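Local coordinates for protein beta-mannosidase (Trichoderma harzianum, PDB 4CVU) that probably hydrolyses terminal beta-linked mannose from the non-reducing ends of oligosaccharides, as a fungal glycoside hydrolase of family 2, at residues P54-A57 and H58-L61; W313-R316 and D317-N320; I432-I435 and A436-R439; M682-S685 and E686-Y690; P730-S733 and R734-Y737. All coordinates share one frame; numbering follows the deposited sequence.

Contact 1 (P54-A57 and H58-L61); sequences PSQA and HLDL
S55 and D60 meet across the N-terminus of helix 57-63, a helix-capping turn in the galactose-binding-like beta-sandwich domain. The tight side holds the polar groups. S55 OG gives its proton to D60 OD1 over 2.8 Å, arriving from above the carboxylate, 49° out of its plane. The serine can do this because OG stands anti to its backbone N (chi1 -163°), which carries the hydroxyl forward to the helix. The carboxylate's other oxygen is taken up by the hydroxyl of Y89 on strand 87-91, with a weaker bond from the amide of K52, so this buried acid is gripped on both oxygens.

Q56, at the N-cap, works through its backbone: Q56 O receives D60 N at 3.3 Å and, weakly, L59 N. This is a plain example of how the residue before a helix supplies a carbonyl to its first turn. Beside it, A57 and L61 pack on W87.

The looser side is that of L59, which is partly exposed. Its CD1 only grazes Q56 OE1, 4.4 Å away, while both side chains rest on F395 from a loop.

L61 packs against the same carbonyl that its amide bonds: L61 CG lies 3.2 Å from A57 O, and L61 N reaches A57 O at 2.9 Å in a nearly straight bond of 171°.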
loop_
_atom_site.group_PDB
_atom_site.type_symbol
_atom_site.label_atom_id
_atom_site.label_comp_id
_atom_site.label_asym_id
_atom_site.label_seq_id
_atom_site.Cartn_x
_atom_site.Cartn_y
_atom_site.Cartn_z
ATOM N N PRO A 54 -2.147 24.975 14.746
ATOM C CA PRO A 54 -1.202 24.996 13.617
ATOM C C PRO A 54 -1.361 23.799 12.639
ATOM O O PRO A 54 -1.700 22.708 13.053
ATOM C CB PRO A 54 0.164 24.902 14.300
ATOM C CG PRO A 54 -0.058 25.048 15.772
ATOM C CD PRO A 54 -1.485 24.682 16.034
ATOM N N SER A 55 -1.119 24.041 11.357
ATOM C CA SER A 55 -1.065 23.003 10.341
ATOM C C SER A 55 -0.419 23.492 9.043
ATOM O O SER A 55 0.012 24.615 8.947
ATOM C CB SER A 55 -2.472 22.523 10.014
ATOM O OG SER A 55 -2.434 21.285 9.332
ATOM N N GLN A 56 -0.396 22.614 8.044
ATOM C CA GLN A 56 -0.115 22.981 6.677
ATOM C C GLN A 56 -1.122 22.288 5.770
ATOM O O GLN A 56 -1.673 21.269 6.125
ATOM C CB GLN A 56 1.301 22.565 6.298
ATOM C CG GLN A 56 2.399 23.356 6.987
ATOM C CD GLN A 56 3.725 22.588 7.080
ATOM O OE1 GLN A 56 3.720 21.370 7.206
ATOM N NE2 GLN A 56 4.865 23.301 6.998
ATOM N N ALA A 57 -1.348 22.834 4.586
ATOM C CA ALA A 57 -2.426 22.399 3.717
ATOM C C ALA A 57 -2.395 20.909 3.331
ATOM O O ALA A 57 -3.445 20.265 3.331
ATOM C CB ALA A 57 -2.481 23.285 2.463
ATOM N N HIS A 58 -1.209 20.363 3.031
ATOM C CA HIS A 58 -1.086 18.899 2.792
ATOM C C HIS A 58 -1.721 18.099 3.926
ATOM O O HIS A 58 -2.448 17.113 3.680
ATOM C CB HIS A 58 0.353 18.462 2.645
ATOM C CG HIS A 58 1.018 19.015 1.442
ATOM N ND1 HIS A 58 1.418 20.328 1.358
ATOM C CD2 HIS A 58 1.367 18.431 0.276
ATOM C CE1 HIS A 58 1.966 20.532 0.173
ATOM N NE2 HIS A 58 1.945 19.392 -0.498
ATOM N N LEU A 59 -1.480 18.513 5.158
ATOM C CA LEU A 59 -1.984 17.740 6.296
ATOM C C LEU A 59 -3.518 17.849 6.410
ATOM O O LEU A 59 -4.167 16.873 6.727
ATOM C CB LEU A 59 -1.297 18.121 7.623
ATOM C CG LEU A 59 0.244 18.042 7.612
ATOM C CD1 LEU A 59 0.775 18.559 8.945
ATOM C CD2 LEU A 59 0.748 16.634 7.273
ATOM N N ASP A 60 -4.082 19.021 6.147
ATOM C CA ASP A 60 -5.546 19.198 6.290
ATOM C C ASP A 60 -6.295 18.525 5.130
ATOM O O ASP A 60 -7.385 17.948 5.330
ATOM C CB ASP A 60 -5.901 20.678 6.419
ATOM C CG ASP A 60 -5.352 21.309 7.696
ATOM O OD1 ASP A 60 -5.070 20.591 8.668
ATOM O OD2 ASP A 60 -5.180 22.535 7.721
ATOM N N LEU A 61 -5.700 18.570 3.924
ATOM C CA LEU A 61 -6.157 17.802 2.765
ATOM C C LEU A 61 -6.134 16.275 2.982
ATOM O O LEU A 61 -7.074 15.585 2.599
ATOM C CB LEU A 61 -5.304 18.136 1.526
ATOM C CG LEU A 61 -5.487 19.545 0.928
ATOM C CD1 LEU A 61 -4.383 19.867 -0.068
ATOM C CD2 LEU A 61 -6.845 19.716 0.291
#

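Contact 2 (W313-R316 and D317-N320); sequences WWPR and DMGN
One face of the W314 indole carries the carbonyl oxygen of M318, which stands 3.2 Å above the ring plane and toward its rim, closest to CG at 3.4 Å. At the edge of the same indole, in its plane, lies N320 O, near CD1. The neighbouring W313 ring has P315 N over one of its faces, again displaced to the rim. The W314 indole reaches back over the returning chain because its CG stands beside the backbone N, anti to the carbonyl carbon (chi1 -58°). The M318 oxygen is also bonded by the side-chain amide of N834. With an alanine in place of W314, this carbonyl would probably lose the aromatic surface that covers it, and a gap would be likely to open beside G319 and N834.

The reversal of direction is a type II beta turn from P315 to M318, set in the loop between strands 298-305 and 324-332 of the immunoglobulin-like family 2 domain. M318 N closes it on P315 O at 3.1 Å, and W314 N ties the next step to N320 O at 3.0 Å. G319 follows with backbone angles that by themselves demand glycine; a CB there would also run into W314 CD1.

M318 extends across the proline ring, its CE 3.7 Å from P315 CB. Beyond the turn, a water accepts from R316 NH1 at 2.9 Å and lies 2.7 Å from D317 OD2. R316 NE is held by E412, and D317 OD2 also meets H739.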
loop_
_atom_site.group_PDB
_atom_site.type_symbol
_atom_site.label_atom_id
_atom_site.label_comp_id
_atom_site.label_asym_id
_atom_site.label_seq_id
_atom_site.Cartn_x
_atom_site.Cartn_y
_atom_site.Cartn_z
ATOM N N TRP A 313 25.831 22.726 34.736
ATOM C CA TRP A 313 25.252 21.818 33.752
ATOM C C TRP A 313 26.379 21.135 32.991
ATOM O O TRP A 313 27.357 21.783 32.591
ATOM C CB TRP A 313 24.356 22.604 32.800
ATOM C CG TRP A 313 23.606 21.795 31.740
ATOM C CD1 TRP A 313 22.310 21.355 31.812
ATOM C CD2 TRP A 313 24.093 21.394 30.439
ATOM N NE1 TRP A 313 21.968 20.683 30.640
ATOM C CE2 TRP A 313 23.039 20.708 29.785
ATOM C CE3 TRP A 313 25.320 21.529 29.772
ATOM C CZ2 TRP A 313 23.181 20.160 28.513
ATOM C CZ3 TRP A 313 25.440 20.992 28.469
ATOM C CH2 TRP A 313 24.386 20.317 27.878
ATOM N N TRP A 314 26.227 19.832 32.810
ATOM C CA TRP A 314 27.124 19.037 31.974
ATOM C C TRP A 314 26.310 18.212 30.959
ATOM O O TRP A 314 25.151 17.863 31.208
ATOM C CB TRP A 314 27.941 18.068 32.845
ATOM C CG TRP A 314 28.756 18.740 33.910
ATOM C CD1 TRP A 314 28.356 18.996 35.186
ATOM C CD2 TRP A 314 30.109 19.215 33.809
ATOM N NE1 TRP A 314 29.361 19.596 35.884
ATOM C CE2 TRP A 314 30.451 19.750 35.070
ATOM C CE3 TRP A 314 31.062 19.239 32.788
ATOM C CZ2 TRP A 314 31.697 20.305 35.333
ATOM C CZ3 TRP A 314 32.311 19.790 33.047
ATOM C CH2 TRP A 314 32.617 20.316 34.320
ATOM N N PRO A 315 26.926 17.875 29.833
ATOM C CA PRO A 315 26.328 16.869 28.930
ATOM C C PRO A 315 26.177 15.474 29.581
ATOM O O PRO A 315 26.706 15.217 30.668
ATOM C CB PRO A 315 27.330 16.811 27.764
ATOM C CG PRO A 315 28.015 18.153 27.778
ATOM C CD PRO A 315 28.096 18.530 29.220
ATOM N N ARG A 316 25.441 14.593 28.923
ATOM C CA ARG A 316 25.262 13.226 29.411
ATOM C C ARG A 316 26.593 12.488 29.525
ATOM O O ARG A 316 27.483 12.659 28.691
ATOM C CB ARG A 316 24.253 12.432 28.563
ATOM C CG ARG A 316 24.462 12.370 27.043
ATOM C CD ARG A 316 23.273 11.608 26.385
ATOM N NE ARG A 316 23.043 10.342 27.071
ATOM C CZ ARG A 316 23.834 9.274 26.958
ATOM N NH1 ARG A 316 24.905 9.276 26.159
ATOM N NH2 ARG A 316 23.564 8.187 27.660
ATOM N N ASP A 317 26.707 11.668 30.579
ATOM C CA ASP A 317 27.947 10.949 30.918
ATOM C C ASP A 317 29.160 11.877 31.202
ATOM O O ASP A 317 30.304 11.427 31.176
ATOM C CB ASP A 317 28.292 9.876 29.855
ATOM C CG ASP A 317 27.535 8.549 30.074
ATOM O OD1 ASP A 317 26.589 8.525 30.881
ATOM O OD2 ASP A 317 27.909 7.518 29.447
ATOM N N MET A 318 28.897 13.155 31.487
ATOM C CA MET A 318 29.919 14.056 32.007
ATOM C C MET A 318 29.498 14.714 33.332
ATOM O O MET A 318 30.154 15.633 33.786
ATOM C CB MET A 318 30.256 15.151 30.990
ATOM C CG MET A 318 30.660 14.659 29.613
ATOM S SD MET A 318 31.021 16.032 28.488
ATOM C CE MET A 318 30.549 15.309 26.922
ATOM N N GLY A 319 28.402 14.276 33.943
ATOM C CA GLY A 319 27.949 14.889 35.173
ATOM C C GLY A 319 26.462 15.082 35.165
ATOM O O GLY A 319 25.752 14.392 34.438
ATOM N N ASN A 320 25.979 16.031 35.964
ATOM C CA ASN A 320 24.523 16.215 36.096
ATOM C C ASN A 320 24.017 17.239 35.123
ATOM O O ASN A 320 24.751 18.151 34.744
ATOM C CB ASN A 320 24.141 16.641 37.515
ATOM C CG ASN A 320 24.350 15.535 38.530
ATOM O OD1 ASN A 320 24.617 14.392 38.178
ATOM N ND2 ASN A 320 24.248 15.881 39.805
HETATM O O HOH W 1 26.825 7.211 26.981
#

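Contact 3 (I432-I435 and A436-R439); sequences IYDI and ADER. With CD (cadmium ion), chain R; CD (cadmium ion), chain V.
A cadmium site is built on helix 430-439 around D434, with D437 three residues further on crossing it obliquely. D434 grips the ion with both carboxylate oxygens, OD1 at 2.6 Å and OD2 at 2.5 Å; two waters and D430, from the turn before, also bind it. The two aspartates have their carboxylate planes 47° apart, and D434 OD1 stays 4.0 Å from D437 OD2. Between these like charges sits a water that donates to both oxygens; D437 OD2 is also bonded by H478 ND1, and OD1 by the amide of S480.

The helix belongs to a beta-alpha-beta unit, running from strand 418-421 to strand 442-446 of what is, in family 2 enzymes, the catalytic barrel. One turn on from D434, E438 binds a second cadmium ion, through OE2 at 2.4 Å and OE1 at 2.7 Å. Its CG lies between the backbone N and the carbonyl carbon (chi1 69°), which brings E438 CG to 3.4 Å from I435 O; R345 bonds OE1 as well.

On another face, I435 and R439 lie alongside, pointing the same way: CG2 of I435 touches R439 NE at 3.6 Å, and the guanidinium goes on to a salt bridge with E412 on helix 401-413.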
loop_
_atom_site.group_PDB
_atom_site.type_symbol
_atom_site.label_atom_id
_atom_site.label_comp_id
_atom_site.label_asym_id
_atom_site.label_seq_id
_atom_site.Cartn_x
_atom_site.Cartn_y
_atom_site.Cartn_z
ATOM N N ILE A 432 11.855 21.281 21.672
ATOM C CA ILE A 432 12.838 20.282 21.268
ATOM C C ILE A 432 14.192 20.546 21.957
ATOM O O ILE A 432 14.837 19.606 22.401
ATOM C CB ILE A 432 12.999 20.219 19.725
ATOM C CG1 ILE A 432 11.704 19.729 19.092
ATOM C CG2 ILE A 432 14.148 19.284 19.349
ATOM C CD1 ILE A 432 11.719 19.651 17.578
ATOM N N TYR A 433 14.626 21.804 22.007
ATOM C CA TYR A 433 15.800 22.189 22.798
ATOM C C TYR A 433 15.571 21.828 24.269
ATOM O O TYR A 433 16.496 21.454 24.951
ATOM C CB TYR A 433 16.131 23.694 22.681
ATOM C CG TYR A 433 16.975 24.073 21.461
ATOM C CD1 TYR A 433 16.389 24.378 20.232
ATOM C CD2 TYR A 433 18.363 24.153 21.546
ATOM C CE1 TYR A 433 17.165 24.722 19.113
ATOM C CE2 TYR A 433 19.137 24.521 20.443
ATOM C CZ TYR A 433 18.532 24.807 19.225
ATOM O OH TYR A 433 19.284 25.164 18.105
ATOM N N ASP A 434 14.336 21.920 24.757
ATOM C CA ASP A 434 14.044 21.493 26.125
ATOM C C ASP A 434 14.421 20.052 26.392
ATOM O O ASP A 434 14.945 19.728 27.468
ATOM C CB ASP A 434 12.547 21.620 26.433
ATOM C CG ASP A 434 12.128 23.033 26.698
ATOM O OD1 ASP A 434 13.002 23.949 26.834
ATOM O OD2 ASP A 434 10.892 23.210 26.769
ATOM N N ILE A 435 14.131 19.188 25.440
ATOM C CA ILE A 435 14.418 17.788 25.564
ATOM C C ILE A 435 15.948 17.631 25.614
ATOM O O ILE A 435 16.520 16.946 26.460
ATOM C CB ILE A 435 13.804 17.019 24.385
ATOM C CG1 ILE A 435 12.275 16.939 24.611
ATOM C CG2 ILE A 435 14.367 15.603 24.329
ATOM C CD1 ILE A 435 11.473 16.623 23.401
ATOM N N ALA A 436 16.605 18.305 24.717
ATOM C CA ALA A 436 18.088 18.251 24.696
ATOM C C ALA A 436 18.659 18.728 26.028
ATOM O O ALA A 436 19.403 18.011 26.689
ATOM C CB ALA A 436 18.574 19.108 23.545
ATOM N N ASP A 437 18.244 19.914 26.467
ATOM C CA ASP A 437 18.639 20.472 27.768
ATOM C C ASP A 437 18.650 19.464 28.915
ATOM O O ASP A 437 19.652 19.292 29.617
ATOM C CB ASP A 437 17.646 21.585 28.174
ATOM C CG ASP A 437 17.804 22.836 27.398
ATOM O OD1 ASP A 437 18.783 22.992 26.628
ATOM O OD2 ASP A 437 16.940 23.732 27.590
ATOM N N GLU A 438 17.511 18.813 29.129
ATOM C CA GLU A 438 17.353 17.939 30.277
ATOM C C GLU A 438 18.039 16.590 30.174
ATOM O O GLU A 438 18.362 15.995 31.203
ATOM C CB GLU A 438 15.871 17.747 30.573
ATOM C CG GLU A 438 15.159 16.934 29.528
ATOM C CD GLU A 438 13.655 17.112 29.597
ATOM O OE1 GLU A 438 13.205 17.924 30.432
ATOM O OE2 GLU A 438 12.925 16.498 28.789
ATOM N N ARG A 439 18.256 16.104 28.953
ATOM C CA ARG A 439 18.978 14.861 28.705
ATOM C C ARG A 439 20.488 15.065 28.561
ATOM O O ARG A 439 21.250 14.101 28.622
ATOM C CB ARG A 439 18.472 14.204 27.402
ATOM C CG ARG A 439 17.061 13.669 27.500
ATOM C CD ARG A 439 16.557 13.227 26.146
ATOM N NE ARG A 439 15.193 12.677 26.194
ATOM C CZ ARG A 439 14.870 11.388 26.064
ATOM N NH1 ARG A 439 15.807 10.452 25.912
ATOM N NH2 ARG A 439 13.586 11.028 26.078
HETATM CD CD CD R . 11.033 25.636 27.320
HETATM CD CD CD V . 10.769 17.187 29.423
HETATM O O HOH W 2 14.836 23.620 28.947
HETATM O O HOH W 3 9.092 25.406 28.161
HETATM O O HOH W 4 12.231 27.267 28.896
HETATM O O HOH W 5 8.806 17.770 30.736
#

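Contact 4 (M682-S685 and E686-Y690); sequences MYKS and EIQFY
M682 and E686 lie side by side on successive turns of the long helix 664-692, which comes before strand 702-705 in the barrel domain, and point the same way. The touch is light: M682 CE comes to 4.1 Å from E686 OE2. The other carboxylate oxygen is engaged more firmly, since the hydroxyl of Y690 donates to E686 OE1 at 2.7 Å, on the anti side and 22° out of the carboxylate plane. Acid and phenol thus lock together one turn apart, an instance of a buried carboxylate oxygen finding a donor within its own helix.

A second pair, K684 and Q688, passes at a slant, with K684 CE 4.1 Å from Q688 OE1. The glutamine has CG tucked between its backbone N and carbonyl carbon (chi1 67°), so that this carbon presses on the helix, 3.2 Å from K684 O.

The outer shell explains where these groups point. Strand 592-595 lies against the side of the helix that carries E686, I687 and Y690: F595 meets the Y690 ring edge-to-face and also packs on E686 and I687. Y586 bonds the S685 hydroxyl and meets the F689 ring edge-to-face. The lysine and glutamine ends lead to other parts of the fold, K684 NZ to N847 and Q688 NE2 to the carbonyl of A744 on strand 740-747.

At the centre of the turn, Y683 O takes both backbone and side-chain contact from I687: the amide N sits 2.6 Å from it in an almost straight bond (172°), and I687 CG1 lies 3.3 Å away.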
loop_
_atom_site.group_PDB
_atom_site.type_symbol
_atom_site.label_atom_id
_atom_site.label_comp_id
_atom_site.label_asym_id
_atom_site.label_seq_id
_atom_site.Cartn_x
_atom_site.Cartn_y
_atom_site.Cartn_z
ATOM N N MET A 682 31.423 0.206 7.337
ATOM C CA MET A 682 32.161 1.404 6.889
ATOM C C MET A 682 32.156 2.531 7.935
ATOM O O MET A 682 33.189 3.124 8.172
ATOM C CB MET A 682 31.692 1.904 5.524
ATOM C CG MET A 682 32.705 2.855 4.869
ATOM S SD MET A 682 32.087 3.669 3.378
ATOM C CE MET A 682 30.760 4.593 4.117
ATOM N N TYR A 683 31.023 2.794 8.595
ATOM C CA TYR A 683 30.989 3.855 9.593
ATOM C C TYR A 683 31.892 3.499 10.772
ATOM O O TYR A 683 32.675 4.337 11.241
ATOM C CB TYR A 683 29.546 4.159 10.077
ATOM C CG TYR A 683 28.705 4.956 9.107
ATOM C CD1 TYR A 683 28.633 4.596 7.772
ATOM C CD2 TYR A 683 27.900 5.992 9.537
ATOM C CE1 TYR A 683 27.839 5.290 6.885
ATOM C CE2 TYR A 683 27.082 6.678 8.652
ATOM C CZ TYR A 683 27.064 6.301 7.335
ATOM O OH TYR A 683 26.294 6.959 6.422
ATOM N N LYS A 684 31.815 2.234 11.211
ATOM C CA LYS A 684 32.692 1.694 12.265
ATOM C C LYS A 684 34.137 1.930 11.906
ATOM O O LYS A 684 34.933 2.410 12.720
ATOM C CB LYS A 684 32.449 0.207 12.415
ATOM C CG LYS A 684 33.307 -0.496 13.425
ATOM C CD LYS A 684 33.320 -2.007 13.155
ATOM C CE LYS A 684 34.170 -2.769 14.110
ATOM N NZ LYS A 684 34.149 -4.235 13.799
ATOM N N SER A 685 34.461 1.559 10.678
ATOM C CA SER A 685 35.814 1.752 10.177
ATOM C C SER A 685 36.273 3.234 10.231
ATOM O O SER A 685 37.470 3.543 10.534
ATOM C CB SER A 685 35.932 1.207 8.762
ATOM O OG SER A 685 37.280 1.314 8.293
ATOM N N GLU A 686 35.360 4.165 9.935
ATOM C CA GLU A 686 35.706 5.558 10.022
ATOM C C GLU A 686 35.727 6.037 11.456
ATOM O O GLU A 686 36.651 6.707 11.859
ATOM C CB GLU A 686 34.800 6.439 9.152
ATOM C CG GLU A 686 35.055 6.261 7.672
ATOM C CD GLU A 686 34.340 7.258 6.802
ATOM O OE1 GLU A 686 34.344 8.448 7.085
ATOM O OE2 GLU A 686 33.798 6.846 5.778
ATOM N N ILE A 687 34.700 5.711 12.246
ATOM C CA ILE A 687 34.661 6.211 13.598
ATOM C C ILE A 687 35.877 5.811 14.453
ATOM O O ILE A 687 36.376 6.615 15.231
ATOM C CB ILE A 687 33.404 5.739 14.347
ATOM C CG1 ILE A 687 32.168 6.408 13.733
ATOM C CG2 ILE A 687 33.583 6.124 15.814
ATOM C CD1 ILE A 687 30.827 5.866 14.217
ATOM N N GLN A 688 36.295 4.550 14.368
ATOM C CA GLN A 688 37.434 4.090 15.157
ATOM C C GLN A 688 38.719 4.806 14.696
ATOM O O GLN A 688 39.595 5.084 15.489
ATOM C CB GLN A 688 37.597 2.577 15.063
ATOM C CG GLN A 688 37.987 2.025 13.697
ATOM C CD GLN A 688 38.143 0.509 13.693
ATOM O OE1 GLN A 688 37.378 -0.231 14.329
ATOM N NE2 GLN A 688 39.164 0.033 12.971
ATOM N N PHE A 689 38.807 5.118 13.416
ATOM C CA PHE A 689 39.964 5.880 12.883
ATOM C C PHE A 689 39.965 7.354 13.361
ATOM O O PHE A 689 40.992 7.893 13.761
ATOM C CB PHE A 689 39.960 5.799 11.354
ATOM C CG PHE A 689 40.870 6.775 10.687
ATOM C CD1 PHE A 689 42.175 6.451 10.418
ATOM C CD2 PHE A 689 40.400 8.025 10.326
ATOM C CE1 PHE A 689 43.002 7.345 9.811
ATOM C CE2 PHE A 689 41.238 8.949 9.730
ATOM C CZ PHE A 689 42.537 8.603 9.468
ATOM N N TYR A 690 38.794 7.981 13.358
ATOM C CA TYR A 690 38.665 9.344 13.894
ATOM C C TYR A 690 38.999 9.389 15.399
ATOM O O TYR A 690 39.742 10.265 15.852
ATOM C CB TYR A 690 37.264 9.940 13.651
ATOM C CG TYR A 690 36.887 10.102 12.197
ATOM C CD1 TYR A 690 37.809 10.569 11.256
ATOM C CD2 TYR A 690 35.598 9.727 11.740
ATOM C CE1 TYR A 690 37.468 10.664 9.913
ATOM C CE2 TYR A 690 35.261 9.832 10.405
ATOM C CZ TYR A 690 36.187 10.297 9.490
ATOM O OH TYR A 690 35.844 10.413 8.129
#

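Contact 5 (P730-S733 and R734-Y737); sequences PYVS and RRTY
T736 turns its hydroxyl back to the preceding turn of helix 729-736, where OG1 donates to V732 O at 2.6 Å. The backbone T736 N bonds the same oxygen at 2.9 Å, so that one carbonyl carries two donors. The carbonyl is reached with OG1 beside the backbone N, at a chi1 of -38°, and the hydroxyl approaches from above the carbonyl plane, not on a lone pair. The T736 and V732 side chains lie alongside, pointing the same way, with OG1 4.0 Å from V732 CG1. A valine in place of T736 would probably cost V732 O its second donor and leave a methyl pressed against the carbonyl.

The two arginines show how a bend at chi3 can set the direction of a guanidinium. R734 lies beside Y731, pointing the same way; its NH1 is 3.5 Å from Y731 CD1, with ring and guanidinium planes 69° apart. R734 NH2 bonds the S413 hydroxyl, and NH1 the carbonyl of F899. A water accepts from R734 NH1 and donates to Y731 O, lying in the plane of both flat groups. R735 bends (chi3 -67°) until one guanidinium face covers Y731 O, and crosses V732, with NH2 3.9 Å from V732 CG2; its charge then pairs with D901.

Y737 leaves the helix with a weak bond from its N to S733 O. The helix itself sits between helix 664-692, which V732 and T736 touch, strand 895-899, on which Y731 and R734 pack, and strand 702-705, whose Y705 is touched by S733 and Y737.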
loop_
_atom_site.group_PDB
_atom_site.type_symbol
_atom_site.label_atom_id
_atom_site.label_comp_id
_atom_site.label_asym_id
_atom_site.label_seq_id
_atom_site.Cartn_x
_atom_site.Cartn_y
_atom_site.Cartn_z
ATOM N N PRO A 730 23.211 2.024 13.781
ATOM C CA PRO A 730 23.196 2.534 15.159
ATOM C C PRO A 730 23.618 1.520 16.200
ATOM O O PRO A 730 24.038 1.952 17.272
ATOM C CB PRO A 730 21.709 2.998 15.355
ATOM C CG PRO A 730 20.973 2.359 14.253
ATOM C CD PRO A 730 21.925 2.188 13.104
ATOM N N TYR A 731 23.410 0.217 15.953
ATOM C CA TYR A 731 23.881 -0.847 16.837
ATOM C C TYR A 731 25.386 -0.902 16.844
ATOM O O TYR A 731 26.019 -1.075 17.905
ATOM C CB TYR A 731 23.324 -2.193 16.405
ATOM C CG TYR A 731 21.849 -2.368 16.726
ATOM C CD1 TYR A 731 21.436 -2.529 18.041
ATOM C CD2 TYR A 731 20.888 -2.349 15.731
ATOM C CE1 TYR A 731 20.083 -2.676 18.338
ATOM C CE2 TYR A 731 19.546 -2.512 16.040
ATOM C CZ TYR A 731 19.169 -2.665 17.360
ATOM O OH TYR A 731 17.830 -2.858 17.674
ATOM N N VAL A 732 25.993 -0.773 15.669
ATOM C CA VAL A 732 27.474 -0.725 15.532
ATOM C C VAL A 732 28.182 0.558 16.039
ATOM O O VAL A 732 29.203 0.500 16.721
ATOM C CB VAL A 732 27.884 -0.993 14.079
ATOM C CG1 VAL A 732 29.406 -1.015 13.949
ATOM C CG2 VAL A 732 27.338 -2.349 13.623
ATOM N N SER A 733 27.619 1.713 15.703
ATOM C CA SER A 733 28.079 2.993 16.222
ATOM C C SER A 733 27.922 3.098 17.758
ATOM O O SER A 733 28.785 3.660 18.419
ATOM C CB SER A 733 27.394 4.115 15.448
ATOM O OG SER A 733 25.991 4.198 15.698
ATOM N N ARG A 734 26.836 2.545 18.329
ATOM C CA ARG A 734 26.723 2.469 19.800
ATOM C C ARG A 734 27.956 1.859 20.430
ATOM O O ARG A 734 28.482 2.401 21.425
ATOM C CB ARG A 734 25.505 1.647 20.229
ATOM C CG ARG A 734 25.495 1.236 21.710
ATOM C CD ARG A 734 24.500 0.113 21.963
ATOM N NE ARG A 734 23.111 0.556 22.159
ATOM C CZ ARG A 734 22.033 -0.165 21.859
ATOM N NH1 ARG A 734 22.136 -1.340 21.264
ATOM N NH2 ARG A 734 20.837 0.271 22.153
ATOM N N ARG A 735 28.407 0.715 19.893
ATOM C CA ARG A 735 29.555 0.012 20.445
ATOM C C ARG A 735 30.778 0.831 20.176
ATOM O O ARG A 735 31.671 0.940 21.041
ATOM C CB ARG A 735 29.757 -1.381 19.831
ATOM C CG ARG A 735 28.802 -2.458 20.348
ATOM C CD ARG A 735 29.336 -3.849 19.960
ATOM N NE ARG A 735 29.319 -4.084 18.516
ATOM C CZ ARG A 735 28.278 -4.582 17.840
ATOM N NH1 ARG A 735 27.146 -4.933 18.473
ATOM N NH2 ARG A 735 28.368 -4.740 16.524
ATOM N N THR A 736 30.824 1.414 18.984
ATOM C CA THR A 736 32.014 2.147 18.581
ATOM C C THR A 736 32.078 3.552 19.231
ATOM O O THR A 736 33.115 4.188 19.166
ATOM C CB THR A 736 32.129 2.240 17.034
ATOM O OG1 THR A 736 31.691 1.022 16.446
ATOM C CG2 THR A 736 33.571 2.504 16.595
ATOM N N TYR A 737 30.973 4.020 19.810
ATOM C CA TYR A 737 30.944 5.251 20.593
ATOM C C TYR A 737 31.034 4.987 22.133
ATOM O O TYR A 737 30.809 5.872 22.953
ATOM C CB TYR A 737 29.688 6.083 20.257
ATOM C CG TYR A 737 29.737 6.912 18.952
ATOM C CD1 TYR A 737 30.934 7.273 18.351
ATOM C CD2 TYR A 737 28.573 7.393 18.387
ATOM C CE1 TYR A 737 30.961 8.076 17.206
ATOM C CE2 TYR A 737 28.596 8.202 17.245
ATOM C CZ TYR A 737 29.808 8.520 16.648
ATOM O OH TYR A 737 29.845 9.300 15.511
HETATM O O HOH W 6 24.622 -2.407 19.862
#

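In the fold
The five contacts follow one another along the chain and cross several domains. Contact 1, in the N-terminal sandwich, stands apart: its centre is about 27 Å from that of contact 3 and about 42 Å from that of contact 4. Contact 2, in the immunoglobulin-like domain, lies about 13 Å, centre to centre, from contact 3 on a barrel helix, and the two touch through a probable hydrogen bond, W313 NE1 to D437 O, at 2.9 Å. Contacts 4 and 5, centres about 10 Å apart, are on helices 664-692 and 729-736, where I687 packs on T736 and Y737, and K684 on V732. Local contacts thus also meet one another at a domain boundary (2 with 3) and where two helices pack (4 with 5).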